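Long-range contact in ectonucleotide pyrophosphatase/phosphodiesterase family member 5 (Mus musculus, PDB 5VEO), which probably hydrolyses phosphodiester or pyrophosphate bonds of nucleotide substrates as a zinc-dependent ectoenzyme of the alkaline phosphatase superfamily: residues K31-I40 against I194-I205. The protein carries 1 engineered substitution. Numbering follows the deposited sequence. Where two conformers were deposited one is given.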
# COMPACT_ATOMS: atom_id res chain seq x y z
N LYS A 31 17.00 12.41 -0.70
CA LYS A 31 17.60 12.34 -2.03
C LYS A 31 17.75 13.71 -2.67
O LYS A 31 18.64 13.91 -3.50
CB LYS A 31 16.75 11.43 -2.94
CG LYS A 31 17.03 9.93 -2.72
CD LYS A 31 16.35 9.05 -3.79
CE LYS A 31 16.78 7.60 -3.69
NZ LYS A 31 18.14 7.43 -4.27
N VAL A 32 16.86 14.64 -2.33
CA VAL A 32 16.83 16.01 -2.84
C VAL A 32 16.29 16.88 -1.73
O VAL A 32 15.68 16.35 -0.78
CB VAL A 32 15.94 16.15 -4.08
CG1 VAL A 32 16.54 15.44 -5.24
CG2 VAL A 32 14.55 15.64 -3.78
N PRO A 33 16.43 18.20 -1.80
CA PRO A 33 15.72 19.06 -0.86
C PRO A 33 14.23 18.77 -0.88
O PRO A 33 13.60 18.67 -1.93
CB PRO A 33 16.05 20.47 -1.37
CG PRO A 33 17.40 20.31 -2.04
CD PRO A 33 17.29 18.96 -2.72
N THR A 34 13.67 18.57 0.31
CA THR A 34 12.24 18.32 0.48
C THR A 34 11.72 19.29 1.53
O THR A 34 11.34 18.91 2.65
CB THR A 34 11.97 16.86 0.85
OG1 THR A 34 12.80 16.47 1.95
CG2 THR A 34 12.25 15.92 -0.32
N PRO A 35 11.67 20.58 1.18
CA PRO A 35 11.28 21.60 2.17
C PRO A 35 9.87 21.43 2.70
O PRO A 35 9.64 21.74 3.87
CB PRO A 35 11.43 22.91 1.39
CG PRO A 35 11.42 22.52 -0.07
CD PRO A 35 12.09 21.17 -0.09
N HIS A 36 8.93 20.93 1.90
CA HIS A 36 7.57 20.82 2.41
C HIS A 36 7.41 19.62 3.32
O HIS A 36 6.75 19.71 4.36
CB HIS A 36 6.59 20.81 1.25
CG HIS A 36 6.61 22.10 0.49
ND1 HIS A 36 7.20 22.23 -0.74
CD2 HIS A 36 6.19 23.34 0.85
CE1 HIS A 36 7.09 23.48 -1.14
NE2 HIS A 36 6.48 24.17 -0.20
N PHE A 37 8.06 18.49 3.00
CA PHE A 37 8.12 17.40 3.97
C PHE A 37 8.79 17.87 5.25
O PHE A 37 8.33 17.55 6.35
CB PHE A 37 8.86 16.19 3.40
CG PHE A 37 8.03 15.36 2.43
CD1 PHE A 37 7.24 14.32 2.88
CD2 PHE A 37 8.05 15.63 1.07
CE1 PHE A 37 6.47 13.55 1.99
CE2 PHE A 37 7.30 14.85 0.18
CZ PHE A 37 6.50 13.82 0.65
N HIS A 38 9.88 18.63 5.13
CA HIS A 38 10.60 19.07 6.32
C HIS A 38 9.79 20.08 7.13
O HIS A 38 9.90 20.11 8.36
CB HIS A 38 11.97 19.62 5.92
CG HIS A 38 13.00 18.54 5.74
ND1 HIS A 38 13.07 17.77 4.60
CD2 HIS A 38 13.97 18.08 6.56
CE1 HIS A 38 14.05 16.89 4.72
NE2 HIS A 38 14.61 17.06 5.91
N TYR A 39 8.93 20.86 6.47
CA TYR A 39 8.04 21.76 7.19
C TYR A 39 7.05 20.98 8.06
O TYR A 39 6.81 21.34 9.22
CB TYR A 39 7.31 22.64 6.18
CG TYR A 39 6.28 23.56 6.79
CD1 TYR A 39 6.66 24.72 7.45
CD2 TYR A 39 4.93 23.27 6.70
CE1 TYR A 39 5.71 25.58 7.99
CE2 TYR A 39 3.97 24.12 7.23
CZ TYR A 39 4.37 25.26 7.89
OH TYR A 39 3.39 26.09 8.43
N ILE A 40 6.49 19.90 7.53
CA ILE A 40 5.62 19.05 8.35
C ILE A 40 6.40 18.43 9.51
O ILE A 40 5.92 18.37 10.64
CB ILE A 40 4.94 17.98 7.49
CG1 ILE A 40 3.89 18.66 6.59
CG2 ILE A 40 4.31 16.91 8.37
CD1 ILE A 40 3.20 17.74 5.63
N ILE A 194 10.82 13.11 -6.88
CA ILE A 194 10.71 13.39 -5.45
C ILE A 194 10.52 14.89 -5.22
O ILE A 194 9.68 15.31 -4.40
CB ILE A 194 11.92 12.83 -4.68
CG1 ILE A 194 11.97 11.29 -4.81
CG2 ILE A 194 11.84 13.27 -3.21
CD1 ILE A 194 13.30 10.67 -4.47
N SER A 195 11.28 15.73 -5.92
CA SER A 195 11.10 17.18 -5.81
C SER A 195 9.68 17.58 -6.20
O SER A 195 9.06 18.44 -5.55
CB SER A 195 12.10 17.91 -6.70
OG SER A 195 13.43 17.78 -6.24
N ASP A 196 9.14 16.95 -7.23
CA ASP A 196 7.78 17.28 -7.65
C ASP A 196 6.75 16.87 -6.61
O ASP A 196 5.78 17.60 -6.37
CB ASP A 196 7.45 16.61 -8.97
CG ASP A 196 6.09 17.05 -9.47
OD1 ASP A 196 5.94 18.24 -9.84
OD2 ASP A 196 5.15 16.25 -9.44
N VAL A 197 6.93 15.68 -6.01
CA VAL A 197 6.01 15.25 -4.96
C VAL A 197 6.09 16.20 -3.77
O VAL A 197 5.06 16.55 -3.19
CB VAL A 197 6.30 13.79 -4.57
CG1 VAL A 197 5.53 13.40 -3.31
CG2 VAL A 197 5.92 12.88 -5.73
N ASP A 198 7.30 16.66 -3.41
CA ASP A 198 7.42 17.66 -2.36
C ASP A 198 6.66 18.93 -2.73
O ASP A 198 5.95 19.51 -1.90
CB ASP A 198 8.89 17.98 -2.09
CG ASP A 198 9.07 18.98 -0.97
OD1 ASP A 198 9.02 18.54 0.22
OD2 ASP A 198 9.21 20.19 -1.30
N HIS A 199 6.78 19.37 -3.98
CA HIS A 199 6.04 20.53 -4.45
C HIS A 199 4.54 20.31 -4.34
O HIS A 199 3.81 21.21 -3.90
CB HIS A 199 6.44 20.84 -5.90
CG HIS A 199 5.97 22.18 -6.38
ND1 HIS A 199 4.92 22.32 -7.27
CD2 HIS A 199 6.39 23.43 -6.08
CE1 HIS A 199 4.73 23.61 -7.51
NE2 HIS A 199 5.60 24.30 -6.80
N LYS A 200 4.05 19.12 -4.70
CA LYS A 200 2.63 18.82 -4.58
C LYS A 200 2.17 18.81 -3.13
O LYS A 200 1.08 19.30 -2.81
CB LYS A 200 2.33 17.48 -5.25
CG LYS A 200 2.33 17.60 -6.76
CD LYS A 200 2.10 16.29 -7.42
CE LYS A 200 1.69 16.48 -8.86
NZ LYS A 200 2.67 17.27 -9.65
N LEU A 201 3.00 18.29 -2.23
CA LEU A 201 2.68 18.38 -0.82
C LEU A 201 2.56 19.84 -0.40
O LEU A 201 1.65 20.22 0.35
CB LEU A 201 3.73 17.64 0.01
CG LEU A 201 3.55 17.67 1.53
CD1 LEU A 201 2.18 17.11 1.95
CD2 LEU A 201 4.71 16.96 2.21
N GLY A 202 3.46 20.69 -0.89
CA GLY A 202 3.37 22.12 -0.62
C GLY A 202 2.08 22.73 -1.12
O GLY A 202 1.48 23.57 -0.45
N TYR A 203 1.63 22.31 -2.30
CA TYR A 203 0.34 22.75 -2.83
C TYR A 203 -0.80 22.37 -1.89
O TYR A 203 -1.69 23.18 -1.60
CB TYR A 203 0.14 22.15 -4.21
CG TYR A 203 -1.15 22.56 -4.86
CD1 TYR A 203 -1.23 23.72 -5.61
CD2 TYR A 203 -2.30 21.79 -4.72
CE1 TYR A 203 -2.40 24.10 -6.22
CE2 TYR A 203 -3.50 22.18 -5.33
CZ TYR A 203 -3.53 23.33 -6.07
OH TYR A 203 -4.70 23.73 -6.67
N LEU A 204 -0.80 21.13 -1.42
CA LEU A 204 -1.82 20.68 -0.48
C LEU A 204 -1.80 21.51 0.80
O LEU A 204 -2.85 21.94 1.30
CB LEU A 204 -1.61 19.19 -0.17
CG LEU A 204 -2.52 18.61 0.92
CD1 LEU A 204 -4.01 18.75 0.57
CD2 LEU A 204 -2.16 17.16 1.19
N ILE A 205 -0.61 21.74 1.34
CA ILE A 205 -0.50 22.56 2.55
C ILE A 205 -1.09 23.94 2.30
O ILE A 205 -1.87 24.45 3.11
CB ILE A 205 0.97 22.65 2.99
CG1 ILE A 205 1.47 21.28 3.41
CG2 ILE A 205 1.12 23.68 4.12
CD1 ILE A 205 2.98 21.26 3.60
O HOH W 1 13.93 19.60 -4.41
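The carboxylate of Asp-198 accepts hydrogen bonds at the first turn of helix 35-42. Its OD1 takes the backbone N-H of Phe-37 nearly straight (N to OD1 2.9 Å, 166°). The N-H of His-36 adds weak bonds to both carboxylate oxygens. OD2 also takes the His-36 ring nitrogen ND1 at 2.9 Å, a donor that sits above the carboxylate plane. Asp-198 CG lies anti to its backbone N (chi1 -178°), which carries the carboxylate across to these donors. The negative charge next to a helix N-terminus is probably favourable.

The His-36 ring fits as a knob among Asp-198, Leu-201, Gly-202 and Ile-205. One face lies on Gly-202 CA, 3.5 Å from the ring centroid. With His-36 replaced by alanine, Asp-198 OD2 would probably lose its ring donor and Gly-202 CA its ring-face contact.

The helical segments 35-40 and 194-205 run at 51° to each other, their axes 8.3 Å apart at closest approach. Both pack on the central mixed sheet of the alkaline phosphatase-type fold, where Phe-37 and Leu-201 touch Val-221. Leu-201 CD2 sits over the centre of the Phe-37 ring, 3.5 Å from its centroid. Val-197 CG1 comes to the ring edge. Further along, Ile-40 CD1 meets Leu-201 CD2 and Ile-205 CD1. Before the helix, Val-32 CG2 packs on Ile-194 CG2 (3.6 Å). A water bridges Pro-33 O and Ser-195 OG, which also bonds to Gly-191 O.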